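Local coordinates for m3DLH protein (Halieaceae bacterium, PDB 7JKA) that probably hydrolyses dienelactone-type esters, and perhaps phosphotriesters, as a member of the alpha/beta-hydrolase clan, at residues Phe98-Trp104 against Phe133-Thr137; Phe48-Leu54 against Ala74-His78; Arg20-Gly24 against Ala106-Ala111; Ile169-Val175 against Trp196-Asp202. All blocks are in the same frame, centred on the assembly; numbering follows the deposited sequence.

Contact 1: Phe98-Trp104 against Phe133-Thr137; sequences FGDRAAW and FGGTT
F133 lies over one face of the W104 indole, nearly parallel to it (6°) but displaced, so that F133 CZ sits over its rim; the F133 ring and the W104 five-membered ring have centroids 5.0 Å apart. At the indole's edge come T136, with CG2 3.5 Å from W104 CH2, and T137, whose OG1 lies in the ring plane. F98 CE1 meets the edge of F133, 3.6 Å from F133 CE1, and W104 CZ3 lies at the edge of the F98 ring. This aromatic cluster joins the end of helix 90-98 and helix 101-116 to the first turn of helix 133-143, after the probable nucleophile elbow of an alpha/beta-hydrolase fold, around C132. W104 reaches the other helix because its CG stands anti to the backbone N (chi1 -170°). With an alanine here, F133 would probably lose its flat neighbour and T137 OG1 its N-H donor, opening a gap between the helices. T136 OG1 is hydrogen-bonded to G157 O. W104 NE1 donates to T137 OG1 at 2.9 Å, nearly straight (165°), and T137 OG1 donates onward to F133 O at 2.9 Å, on the opposite face of that carbonyl from T137 N.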
loop_
_atom_site.group_PDB
_atom_site.type_symbol
_atom_site.label_atom_id
_atom_site.label_comp_id
_atom_site.label_asym_id
_atom_site.label_seq_id
_atom_site.Cartn_x
_atom_site.Cartn_y
_atom_site.Cartn_z
ATOM N N PHE A 98 -0.042 12.733 8.972
ATOM C CA PHE A 98 1.359 12.904 9.365
ATOM C C PHE A 98 1.490 13.333 10.819
ATOM O O PHE A 98 2.433 12.928 11.512
ATOM C CB PHE A 98 2.065 13.946 8.490
ATOM C CG PHE A 98 2.174 13.585 7.023
ATOM C CD1 PHE A 98 2.224 12.267 6.592
ATOM C CD2 PHE A 98 2.265 14.596 6.075
ATOM C CE1 PHE A 98 2.352 11.973 5.221
ATOM C CE2 PHE A 98 2.369 14.314 4.725
ATOM C CZ PHE A 98 2.412 13.000 4.297
ATOM N N GLY A 99 0.595 14.212 11.288
ATOM C CA GLY A 99 0.710 14.728 12.630
ATOM C C GLY A 99 -0.011 13.917 13.680
ATOM O O GLY A 99 -0.006 14.288 14.857
ATOM N N ASP A 100 -0.644 12.806 13.284
ATOM C CA ASP A 100 -1.365 11.930 14.197
ATOM C C ASP A 100 -1.042 10.506 13.732
ATOM O O ASP A 100 -1.868 9.776 13.174
ATOM C CB ASP A 100 -2.867 12.223 14.195
ATOM C CG ASP A 100 -3.610 11.484 15.282
ATOM O OD1 ASP A 100 -3.025 10.574 15.909
ATOM O OD2 ASP A 100 -4.789 11.828 15.508
ATOM N N ARG A 101 0.211 10.109 13.953
ATOM C CA ARG A 101 0.670 8.810 13.479
ATOM C C ARG A 101 -0.120 7.672 14.123
ATOM O O ARG A 101 -0.346 6.641 13.483
ATOM C CB ARG A 101 2.167 8.642 13.751
ATOM C CG ARG A 101 3.062 9.779 13.239
ATOM C CD ARG A 101 3.239 9.773 11.734
ATOM N NE ARG A 101 4.251 8.826 11.265
ATOM C CZ ARG A 101 5.553 9.094 11.182
ATOM N NH1 ARG A 101 6.381 8.169 10.728
ATOM N NH2 ARG A 101 6.040 10.275 11.566
ATOM N N ALA A 102 -0.568 7.852 15.369
ATOM C CA ALA A 102 -1.378 6.827 16.025
ATOM C C ALA A 102 -2.691 6.604 15.291
ATOM O O ALA A 102 -3.101 5.456 15.078
ATOM C CB ALA A 102 -1.642 7.212 17.482
ATOM N N ALA A 103 -3.362 7.684 14.883
ATOM C CA ALA A 103 -4.627 7.527 14.166
ATOM C C ALA A 103 -4.393 6.942 12.780
ATOM O O ALA A 103 -5.181 6.122 12.293
ATOM C CB ALA A 103 -5.345 8.872 14.059
ATOM N N TRP A 104 -3.306 7.366 12.139
ATOM C CA TRP A 104 -2.944 6.839 10.837
ATOM C C TRP A 104 -2.678 5.348 10.926
ATOM O O TRP A 104 -3.185 4.570 10.118
ATOM C CB TRP A 104 -1.720 7.611 10.362
ATOM C CG TRP A 104 -1.276 7.420 8.950
ATOM C CD1 TRP A 104 -1.908 6.763 7.958
ATOM C CD2 TRP A 104 -0.055 7.922 8.406
ATOM N NE1 TRP A 104 -1.141 6.807 6.799
ATOM C CE2 TRP A 104 -0.011 7.541 7.056
ATOM C CE3 TRP A 104 0.990 8.681 8.938
ATOM C CZ2 TRP A 104 1.073 7.865 6.220
ATOM C CZ3 TRP A 104 2.053 9.020 8.115
ATOM C CH2 TRP A 104 2.080 8.621 6.776
ATOM N N PHE A 133 0.385 7.967 -1.279
ATOM C CA PHE A 133 0.176 8.024 0.165
ATOM C C PHE A 133 -0.213 6.667 0.740
ATOM O O PHE A 133 0.127 6.375 1.887
ATOM C CB PHE A 133 -0.909 9.064 0.487
ATOM C CG PHE A 133 -1.164 9.232 1.958
ATOM C CD1 PHE A 133 -0.306 9.981 2.757
ATOM C CD2 PHE A 133 -2.277 8.647 2.544
ATOM C CE1 PHE A 133 -0.557 10.140 4.132
ATOM C CE2 PHE A 133 -2.540 8.809 3.909
ATOM C CZ PHE A 133 -1.675 9.548 4.698
ATOM N N GLY A 134 -0.886 5.820 -0.050
ATOM C CA GLY A 134 -1.133 4.442 0.378
ATOM C C GLY A 134 0.129 3.644 0.634
ATOM O O GLY A 134 0.162 2.785 1.529
ATOM N N GLY A 135 1.186 3.901 -0.139
ATOM C CA GLY A 135 2.454 3.244 0.131
ATOM C C GLY A 135 3.062 3.746 1.422
ATOM O O GLY A 135 3.604 2.963 2.210
ATOM N N THR A 136 3.017 5.064 1.631
ATOM C CA THR A 136 3.470 5.616 2.895
ATOM C C THR A 136 2.713 4.952 4.038
ATOM O O THR A 136 3.302 4.606 5.067
ATOM C CB THR A 136 3.243 7.130 2.896
ATOM O OG1 THR A 136 3.606 7.687 1.617
ATOM C CG2 THR A 136 4.024 7.785 4.036
ATOM N N THR A 137 1.404 4.746 3.843
ATOM C CA THR A 137 0.552 4.100 4.843
ATOM C C THR A 137 0.998 2.669 5.102
ATOM O O THR A 137 1.062 2.232 6.258
ATOM C CB THR A 137 -0.908 4.130 4.364
ATOM O OG1 THR A 137 -1.315 5.495 4.216
ATOM C CG2 THR A 137 -1.841 3.498 5.390
#

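Contact 2: Phe48-Leu54 against Ala74-His78; sequences FPEAFGL and AADLH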
loop_
_atom_site.group_PDB
_atom_site.type_symbol
_atom_site.label_atom_id
_atom_site.label_comp_id
_atom_site.label_asym_id
_atom_site.label_seq_id
_atom_site.Cartn_x
_atom_site.Cartn_y
_atom_site.Cartn_z
ATOM N N PHE A 48 -3.495 -0.360 -0.011
ATOM C CA PHE A 48 -3.811 1.008 0.364
ATOM C C PHE A 48 -3.794 1.892 -0.869
ATOM O O PHE A 48 -2.818 1.865 -1.646
ATOM C CB PHE A 48 -2.826 1.527 1.405
ATOM C CG PHE A 48 -2.951 0.843 2.737
ATOM C CD1 PHE A 48 -4.049 1.102 3.554
ATOM C CD2 PHE A 48 -2.002 -0.083 3.151
ATOM C CE1 PHE A 48 -4.172 0.453 4.787
ATOM C CE2 PHE A 48 -2.119 -0.740 4.377
ATOM C CZ PHE A 48 -3.199 -0.481 5.189
ATOM N N PRO A 49 -4.848 2.656 -1.092
ATOM C CA PRO A 49 -4.968 3.452 -2.313
ATOM C C PRO A 49 -4.156 4.740 -2.224
ATOM O O PRO A 49 -3.598 5.097 -1.185
ATOM C CB PRO A 49 -6.470 3.779 -2.343
ATOM C CG PRO A 49 -6.779 3.985 -0.842
ATOM C CD PRO A 49 -5.997 2.858 -0.185
ATOM N N GLU A 50 -4.112 5.468 -3.347
ATOM C CA GLU A 50 -3.661 6.854 -3.313
ATOM C C GLU A 50 -4.502 7.677 -2.334
ATOM O O GLU A 50 -5.565 7.209 -1.900
ATOM C CB GLU A 50 -3.715 7.457 -4.717
ATOM C CG GLU A 50 -2.668 6.870 -5.667
ATOM C CD GLU A 50 -2.491 7.735 -6.901
ATOM O OE1 GLU A 50 -3.502 8.096 -7.531
ATOM O OE2 GLU A 50 -1.345 8.075 -7.245
ATOM N N ALA A 51 -4.035 8.879 -1.958
ATOM C CA ALA A 51 -4.702 9.639 -0.899
ATOM C C ALA A 51 -6.090 10.112 -1.290
ATOM O O ALA A 51 -6.846 10.535 -0.406
ATOM C CB ALA A 51 -3.858 10.844 -0.470
ATOM N N PHE A 52 -6.457 10.043 -2.577
ATOM C CA PHE A 52 -7.852 10.265 -2.946
ATOM C C PHE A 52 -8.790 9.374 -2.137
ATOM O O PHE A 52 -9.914 9.775 -1.837
ATOM C CB PHE A 52 -8.067 9.982 -4.431
ATOM C CG PHE A 52 -7.167 10.758 -5.330
ATOM C CD1 PHE A 52 -7.316 12.121 -5.460
ATOM C CD2 PHE A 52 -6.182 10.108 -6.059
ATOM C CE1 PHE A 52 -6.483 12.848 -6.300
ATOM C CE2 PHE A 52 -5.348 10.820 -6.896
ATOM C CZ PHE A 52 -5.499 12.193 -7.017
ATOM N N GLY A 53 -8.357 8.168 -1.803
ATOM C CA GLY A 53 -9.163 7.172 -1.124
ATOM C C GLY A 53 -9.415 5.958 -1.996
ATOM O O GLY A 53 -8.860 5.808 -3.087
ATOM N N LEU A 54 -10.281 5.081 -1.499
ATOM C CA LEU A 54 -10.565 3.829 -2.194
ATOM C C LEU A 54 -11.253 4.137 -3.517
ATOM O O LEU A 54 -12.435 4.486 -3.552
ATOM C CB LEU A 54 -11.416 2.930 -1.305
ATOM C CG LEU A 54 -11.875 1.610 -1.919
ATOM C CD1 LEU A 54 -10.724 0.979 -2.664
ATOM C CD2 LEU A 54 -12.384 0.690 -0.820
ATOM N N ALA A 74 -8.970 -4.017 -0.613
ATOM C CA ALA A 74 -8.798 -2.606 -0.935
ATOM C C ALA A 74 -9.311 -1.781 0.247
ATOM O O ALA A 74 -10.494 -1.864 0.603
ATOM C CB ALA A 74 -9.550 -2.284 -2.224
ATOM N N ALA A 75 -8.434 -0.993 0.849
ATOM C CA ALA A 75 -8.724 -0.307 2.099
ATOM C C ALA A 75 -9.275 1.098 1.887
ATOM O O ALA A 75 -8.956 1.788 0.912
ATOM C CB ALA A 75 -7.465 -0.197 2.958
ATOM N N ASP A 76 -10.072 1.531 2.859
ATOM C CA ASP A 76 -10.657 2.868 2.901
ATOM C C ASP A 76 -9.770 3.756 3.779
ATOM O O ASP A 76 -9.559 3.439 4.951
ATOM C CB ASP A 76 -12.073 2.707 3.464
ATOM C CG ASP A 76 -12.809 4.021 3.716
ATOM O OD1 ASP A 76 -12.308 5.115 3.389
ATOM O OD2 ASP A 76 -13.937 3.923 4.246
ATOM N N LEU A 77 -9.251 4.867 3.224
ATOM C CA LEU A 77 -8.363 5.722 4.006
ATOM C C LEU A 77 -9.097 6.739 4.861
ATOM O O LEU A 77 -8.491 7.291 5.790
ATOM C CB LEU A 77 -7.414 6.502 3.095
ATOM C CG LEU A 77 -6.373 5.683 2.330
ATOM C CD1 LEU A 77 -5.590 6.613 1.413
ATOM C CD2 LEU A 77 -5.442 4.948 3.314
ATOM N N HIS A 78 -10.357 7.042 4.552
ATOM C CA HIS A 78 -10.986 8.250 5.078
ATOM C C HIS A 78 -12.222 7.997 5.907
ATOM O O HIS A 78 -12.570 8.839 6.754
ATOM C CB HIS A 78 -11.367 9.187 3.929
ATOM C CG HIS A 78 -10.213 9.499 3.038
ATOM N ND1 HIS A 78 -8.990 9.904 3.531
ATOM C CD2 HIS A 78 -10.079 9.442 1.691
ATOM C CE1 HIS A 78 -8.153 10.089 2.524
ATOM N NE2 HIS A 78 -8.794 9.829 1.397
HETATM O O HOH W 1 -11.478 6.049 1.017
#
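P49 and L77 press together where the two loops meet, P49 CG 3.6 Å from L77 CG. With CG anti to the carbonyl carbon (chi1 -67°), L77 carries its CD1 branch into the first loop, 3.4 Å from E50 O, and leaves CD2 facing F48, whose CD1 also touches A75 CB at 3.7 Å. A75 O is buried without a polar partner; its near neighbours across the contact are carbons, P49 CD at 3.3 Å and L54 CB. The polar link, H78 NE2 to A51 O at 2.7 Å, is somewhat bent: the oxygen lies in the imidazole plane but the donor above the carbonyl plane. G53 passes beside the same ring, and a CB there would run into H78 CD2.

The second shell sets the imidazole. D76 OD1 accepts from H78 N at 3.0 Å, an Asx turn, and also from a water that in turn accepts from L54 N, so one carboxylate oxygen braces both loops; D76 OD2 goes to G81 and V29. R93 NE is hydrogen-bonded to H78 ND1. E50 turns the other way, touching C132 of the probable nucleophile elbow and bonding S214, consistent with a place beside the active site.

The two loops follow the parallel strands 42-48 and 71-74. Helix 101-116 packs on F48, A75 and L77, helix 133-143 on F48 and A51, and helix 90-98 on A51 and F52.

Contact 3: Arg20-Gly24 against Ala106-Ala111; sequences RYTDG and ALARAA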
loop_
_atom_site.group_PDB
_atom_site.type_symbol
_atom_site.label_atom_id
_atom_site.label_comp_id
_atom_site.label_asym_id
_atom_site.label_seq_id
_atom_site.Cartn_x
_atom_site.Cartn_y
_atom_site.Cartn_z
ATOM N N ARG A 20 -17.264 -3.890 5.753
ATOM C CA ARG A 20 -17.380 -2.755 6.664
ATOM C C ARG A 20 -16.567 -3.056 7.916
ATOM O O ARG A 20 -16.648 -4.157 8.463
ATOM C CB ARG A 20 -18.851 -2.486 6.993
ATOM C CG ARG A 20 -19.590 -2.123 5.731
ATOM C CD ARG A 20 -20.972 -1.560 5.947
ATOM N NE ARG A 20 -21.458 -1.064 4.665
ATOM C CZ ARG A 20 -21.542 0.217 4.320
ATOM N NH1 ARG A 20 -21.211 1.182 5.174
ATOM N NH2 ARG A 20 -21.984 0.529 3.103
ATOM N N TYR A 21 -15.748 -2.103 8.343
ATOM C CA TYR A 21 -14.886 -2.355 9.480
ATOM C C TYR A 21 -14.616 -1.032 10.182
ATOM O O TYR A 21 -15.002 0.033 9.704
ATOM C CB TYR A 21 -13.579 -3.031 9.044
ATOM C CG TYR A 21 -12.707 -2.223 8.076
ATOM C CD1 TYR A 21 -12.971 -2.201 6.701
ATOM C CD2 TYR A 21 -11.612 -1.510 8.532
ATOM C CE1 TYR A 21 -12.167 -1.490 5.817
ATOM C CE2 TYR A 21 -10.809 -0.788 7.661
ATOM C CZ TYR A 21 -11.097 -0.776 6.302
ATOM O OH TYR A 21 -10.281 -0.058 5.428
ATOM N N THR A 22 -13.944 -1.102 11.329
ATOM C CA THR A 22 -13.754 0.112 12.114
ATOM C C THR A 22 -12.449 0.029 12.888
ATOM O O THR A 22 -11.944 -1.057 13.179
ATOM C CB THR A 22 -14.948 0.348 13.058
ATOM O OG1 THR A 22 -14.810 1.601 13.755
ATOM C CG2 THR A 22 -15.096 -0.771 14.083
ATOM N N ASP A 23 -11.896 1.194 13.204
ATOM C CA ASP A 23 -10.842 1.298 14.197
ATOM C C ASP A 23 -11.378 1.644 15.586
ATOM O O ASP A 23 -10.584 1.893 16.505
ATOM C CB ASP A 23 -9.818 2.342 13.754
ATOM C CG ASP A 23 -10.408 3.725 13.634
ATOM O OD1 ASP A 23 -11.640 3.908 13.843
ATOM O OD2 ASP A 23 -9.627 4.653 13.325
ATOM N N GLY A 24 -12.705 1.682 15.754
ATOM C CA GLY A 24 -13.335 2.090 16.999
ATOM C C GLY A 24 -13.759 3.548 17.034
ATOM O O GLY A 24 -14.538 3.935 17.917
ATOM N N ALA A 106 -3.745 3.346 13.202
ATOM C CA ALA A 106 -4.947 2.634 13.619
ATOM C C ALA A 106 -5.851 2.306 12.441
ATOM O O ALA A 106 -6.440 1.217 12.404
ATOM C CB ALA A 106 -5.705 3.462 14.649
ATOM N N LEU A 107 -6.018 3.235 11.492
ATOM C CA LEU A 107 -6.840 2.911 10.330
ATOM C C LEU A 107 -6.146 1.882 9.437
ATOM O O LEU A 107 -6.817 1.092 8.763
ATOM C CB LEU A 107 -7.217 4.184 9.555
ATOM C CG LEU A 107 -6.205 4.967 8.721
ATOM C CD1 LEU A 107 -5.968 4.321 7.367
ATOM C CD2 LEU A 107 -6.718 6.433 8.592
ATOM N N ALA A 108 -4.805 1.883 9.406
ATOM C CA ALA A 108 -4.093 0.869 8.625
ATOM C C ALA A 108 -4.188 -0.499 9.295
ATOM O O ALA A 108 -4.439 -1.515 8.637
ATOM C CB ALA A 108 -2.636 1.276 8.458
ATOM N N ARG A 109 -4.033 -0.530 10.617
ATOM C CA ARG A 109 -4.145 -1.791 11.339
ATOM C C ARG A 109 -5.572 -2.335 11.285
ATOM O O ARG A 109 -5.767 -3.559 11.227
ATOM C CB ARG A 109 -3.676 -1.586 12.778
ATOM C CG ARG A 109 -3.234 -2.850 13.444
ATOM C CD ARG A 109 -1.846 -2.723 14.051
ATOM N NE ARG A 109 -1.416 -4.037 14.499
ATOM C CZ ARG A 109 -0.446 -4.264 15.373
ATOM N NH1 ARG A 109 -0.163 -5.518 15.710
ATOM N NH2 ARG A 109 0.216 -3.250 15.928
ATOM N N ALA A 110 -6.577 -1.449 11.275
ATOM C CA ALA A 110 -7.957 -1.905 11.139
ATOM C C ALA A 110 -8.176 -2.602 9.807
ATOM O O ALA A 110 -8.864 -3.628 9.749
ATOM C CB ALA A 110 -8.924 -0.730 11.284
ATOM N N ALA A 111 -7.560 -2.096 8.734
ATOM C CA ALA A 111 -7.658 -2.791 7.453
ATOM C C ALA A 111 -6.974 -4.155 7.513
ATOM O O ALA A 111 -7.533 -5.154 7.062
ATOM C CB ALA A 111 -7.088 -1.923 6.325
HETATM O O HOH W 2 -8.274 1.394 6.384
#
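A106, the first residue of the helix to touch the strand end, meets D23: its carbonyl O lies 3.8 Å from D23 CB. D23 spends its OD1 on the backbone nitrogens of H25 and T26, so OD1 serves its own turn, and D23 meets the helix mainly through CB. In that same turn T22 OG1 accepts from G24 N, an ST turn, and is also hydrogen-bonded to T26 O. L107 contributes mainly its carbonyl, which accepts from a water at 2.8 Å; the water lies 2.7 Å from Y21 OH, in the plane of the phenol ring. The L107 side chain leads off toward F28 and L77. One turn on, A110 is the centre of the contact. Its CB sits at the edge of the Y21 ring, 3.9 Å from CD2, and also touches T22 O at 3.6 Å and D23 CB. A111 comes last, its CB 3.8 Å from Y21 OH and its backbone N beside CE2 of that ring.

Y21 can lie along the helix because its CG sits between the backbone N and the carbonyl carbon (chi1 61°), turning the ring toward the helix, where it also meets the ring of F28. Its hydroxyl also bonds D76 N, and a phenylalanine here would probably leave that amide and the water without their shared partner.

Small alanines let the strand come close: the segment axes approach to 8.4 Å at 138°. The arrangement is a helix packed on the antiparallel edge of the central sheet, as in the alpha/beta-hydrolase fold.

Contact 4: Ile169-Val175 against Trp196-Asp202; sequences IRGRVLV and WRRDRVD
D202 O takes the V173 amide in its carbonyl plane, V173 N to D202 O measuring 2.8 Å with an almost straight 168° angle. The same oxygen lies 3.3 Å from R172 CA, a CA-H...O contact. Beside this bond a water joins the backbones again, donating to G171 O at 2.7 Å and accepting from D202 N.

Next to these bonds V201 CG1 touches both I169 CG2 and V173 CG2. V201 itself is set by the end of the helix: R200 leaves helical angles with a positive phi (55°), and V201 N bonds back to W196 O and R200 N to R197 O, a Schellman motif. This is how the chain turns from helix 186-198 into strand 203-208, completing a beta-alpha-beta unit in which that strand pairs in parallel with strand 172-178.

W196 reaches from the helix onto the strand. V173 CG1 lies over the face of its six-membered ring, 4.1 Å from the centroid, a CH-pi contact, while V175 CG2 touches the edge, 3.6 Å from W196 CH2. I169 CD1 comes 3.4 Å from W196 NE1 at the five-membered ring. L139 of helix 133-143 also touches W196.

At the rim the extended R172 chain crosses D202, its CD 3.5 Å from D202 OD2. The charges only face each other, because the oxygen stands well out of the guanidinium plane; R172 NH1 makes its salt bridge with E248.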
loop_
_atom_site.group_PDB
_atom_site.type_symbol
_atom_site.label_atom_id
_atom_site.label_comp_id
_atom_site.label_asym_id
_atom_site.label_seq_id
_atom_site.Cartn_x
_atom_site.Cartn_y
_atom_site.Cartn_z
ATOM N N ILE A 169 9.978 -3.364 12.058
ATOM C CA ILE A 169 9.560 -3.874 10.760
ATOM C C ILE A 169 9.895 -5.359 10.698
ATOM O O ILE A 169 11.046 -5.766 10.904
ATOM C CB ILE A 169 10.215 -3.112 9.606
ATOM C CG1 ILE A 169 9.656 -1.687 9.562
ATOM C CG2 ILE A 169 9.920 -3.825 8.306
ATOM C CD1 ILE A 169 10.406 -0.774 8.602
ATOM N N ARG A 170 8.884 -6.170 10.454
ATOM C CA ARG A 170 9.055 -7.609 10.508
ATOM C C ARG A 170 9.073 -8.267 9.139
ATOM O O ARG A 170 9.498 -9.423 9.038
ATOM C CB ARG A 170 7.954 -8.220 11.364
ATOM C CG ARG A 170 8.005 -7.614 12.750
ATOM C CD ARG A 170 6.742 -7.835 13.492
ATOM N NE ARG A 170 6.448 -9.254 13.537
ATOM C CZ ARG A 170 5.398 -9.743 14.181
ATOM N NH1 ARG A 170 5.170 -11.047 14.190
ATOM N NH2 ARG A 170 4.589 -8.913 14.822
ATOM N N GLY A 171 8.658 -7.561 8.088
ATOM C CA GLY A 171 8.572 -8.130 6.765
ATOM C C GLY A 171 9.697 -7.677 5.849
ATOM O O GLY A 171 10.540 -6.857 6.201
ATOM N N ARG A 172 9.682 -8.247 4.648
ATOM C CA ARG A 172 10.608 -7.820 3.609
ATOM C C ARG A 172 10.025 -6.612 2.894
ATOM O O ARG A 172 8.829 -6.588 2.578
ATOM C CB ARG A 172 10.844 -8.967 2.624
ATOM C CG ARG A 172 11.216 -10.239 3.387
ATOM C CD ARG A 172 11.433 -11.448 2.518
ATOM N NE ARG A 172 11.388 -12.632 3.374
ATOM C CZ ARG A 172 11.787 -13.840 3.015
ATOM N NH1 ARG A 172 12.282 -14.048 1.800
ATOM N NH2 ARG A 172 11.689 -14.840 3.881
ATOM N N VAL A 173 10.855 -5.599 2.666
ATOM C CA VAL A 173 10.402 -4.296 2.181
ATOM C C VAL A 173 10.928 -4.108 0.769
ATOM O O VAL A 173 12.111 -4.362 0.515
ATOM C CB VAL A 173 10.889 -3.145 3.079
ATOM C CG1 VAL A 173 10.518 -1.809 2.437
ATOM C CG2 VAL A 173 10.286 -3.252 4.457
ATOM N N LEU A 174 10.052 -3.702 -0.152
ATOM C CA LEU A 174 10.443 -3.311 -1.508
ATOM C C LEU A 174 9.810 -1.968 -1.841
ATOM O O LEU A 174 8.584 -1.845 -1.832
ATOM C CB LEU A 174 10.005 -4.362 -2.533
ATOM C CG LEU A 174 10.149 -3.932 -4.000
ATOM C CD1 LEU A 174 11.607 -3.737 -4.398
ATOM C CD2 LEU A 174 9.529 -4.984 -4.860
ATOM N N VAL A 175 10.646 -0.961 -2.107
ATOM C CA VAL A 175 10.191 0.372 -2.516
ATOM C C VAL A 175 10.389 0.492 -4.018
ATOM O O VAL A 175 11.525 0.410 -4.499
ATOM C CB VAL A 175 10.961 1.482 -1.787
ATOM C CG1 VAL A 175 10.613 2.841 -2.381
ATOM C CG2 VAL A 175 10.622 1.459 -0.295
ATOM N N TRP A 196 16.607 1.441 7.758
ATOM C CA TRP A 196 16.568 0.037 7.399
ATOM C C TRP A 196 17.959 -0.588 7.441
ATOM O O TRP A 196 18.081 -1.769 7.777
ATOM C CB TRP A 196 15.916 -0.111 6.019
ATOM C CG TRP A 196 14.499 0.430 6.022
ATOM C CD1 TRP A 196 13.702 0.659 7.124
ATOM C CD2 TRP A 196 13.728 0.827 4.878
ATOM N NE1 TRP A 196 12.488 1.166 6.720
ATOM C CE2 TRP A 196 12.471 1.273 5.353
ATOM C CE3 TRP A 196 13.982 0.844 3.494
ATOM C CZ2 TRP A 196 11.473 1.742 4.495
ATOM C CZ3 TRP A 196 12.990 1.290 2.638
ATOM C CH2 TRP A 196 11.740 1.721 3.139
ATOM N N ARG A 197 19.016 0.184 7.127
ATOM C CA ARG A 197 20.384 -0.307 7.295
ATOM C C ARG A 197 20.692 -0.536 8.768
ATOM O O ARG A 197 21.263 -1.566 9.142
ATOM C CB ARG A 197 21.382 0.687 6.693
ATOM C CG ARG A 197 21.363 0.746 5.168
ATOM C CD ARG A 197 22.439 1.679 4.611
ATOM N NE ARG A 197 23.775 1.174 4.894
ATOM C CZ ARG A 197 24.889 1.654 4.349
ATOM N NH1 ARG A 197 24.823 2.660 3.486
ATOM N NH2 ARG A 197 26.067 1.129 4.668
ATOM N N ARG A 198 20.328 0.427 9.614
ATOM C CA ARG A 198 20.580 0.300 11.047
ATOM C C ARG A 198 19.942 -0.958 11.617
ATOM O O ARG A 198 20.561 -1.676 12.415
ATOM C CB ARG A 198 20.043 1.530 11.768
ATOM C CG ARG A 198 20.147 1.458 13.291
ATOM C CD ARG A 198 19.206 2.480 13.910
ATOM N NE ARG A 198 17.816 2.148 13.627
ATOM C CZ ARG A 198 16.829 3.034 13.526
ATOM N NH1 ARG A 198 15.613 2.618 13.251
ATOM N NH2 ARG A 198 17.062 4.331 13.677
ATOM N N ASP A 199 18.700 -1.245 11.225
ATOM C CA ASP A 199 17.963 -2.339 11.830
ATOM C C ASP A 199 18.100 -3.636 11.053
ATOM O O ASP A 199 17.464 -4.630 11.411
ATOM C CB ASP A 199 16.483 -1.963 11.958
ATOM C CG ASP A 199 16.276 -0.758 12.864
ATOM O OD1 ASP A 199 17.161 -0.487 13.707
ATOM O OD2 ASP A 199 15.244 -0.080 12.694
ATOM N N ARG A 200 18.917 -3.648 10.001
ATOM C CA ARG A 200 19.117 -4.846 9.193
ATOM C C ARG A 200 17.785 -5.394 8.685
ATOM O O ARG A 200 17.556 -6.604 8.658
ATOM C CB ARG A 200 19.895 -5.901 9.978
ATOM C CG ARG A 200 21.226 -5.371 10.474
ATOM C CD ARG A 200 21.838 -6.275 11.525
ATOM N NE ARG A 200 23.271 -6.033 11.679
ATOM C CZ ARG A 200 23.797 -5.115 12.483
ATOM N NH1 ARG A 200 23.009 -4.338 13.215
ATOM N NH2 ARG A 200 25.115 -4.972 12.557
ATOM N N VAL A 201 16.893 -4.486 8.271
ATOM C CA VAL A 201 15.687 -4.900 7.572
ATOM C C VAL A 201 16.105 -5.554 6.264
ATOM O O VAL A 201 17.101 -5.164 5.649
ATOM C CB VAL A 201 14.779 -3.684 7.306
ATOM C CG1 VAL A 201 13.546 -4.048 6.494
ATOM C CG2 VAL A 201 14.348 -3.029 8.625
ATOM N N ASP A 202 15.344 -6.561 5.834
ATOM C CA ASP A 202 15.480 -7.093 4.475
ATOM C C ASP A 202 14.739 -6.134 3.563
ATOM O O ASP A 202 13.536 -6.269 3.357
ATOM C CB ASP A 202 14.889 -8.488 4.372
ATOM C CG ASP A 202 15.037 -9.082 2.987
ATOM O OD1 ASP A 202 15.458 -8.363 2.052
ATOM O OD2 ASP A 202 14.736 -10.272 2.857
HETATM O O HOH W 3 12.980 -7.523 7.238
HETATM O O HOH W 4 13.243 -7.067 0.423
#

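Contacts 1, 2 and 3 form one connected group, their centres 12 to 13 Å apart. Contacts 1 and 3 both use helix 101-116. F133 and T137 of contact 1 touch A51 and F48 of contact 2, and Y21 of contact 3 reaches contact 2. Along the chain, contact 2 is nested within the loop closed by contact 3, whose segments alternate with those of contact 1. Contact 4 follows later and touches none of the others, its nearest atoms about 6 Å from contact 3, 8 Å from contact 1 and 12 Å from contact 2. Contacts 3 and 4 reach the same sheet, so the four span an alpha/beta-hydrolase fold from its antiparallel N-terminal edge to its later parallel strands.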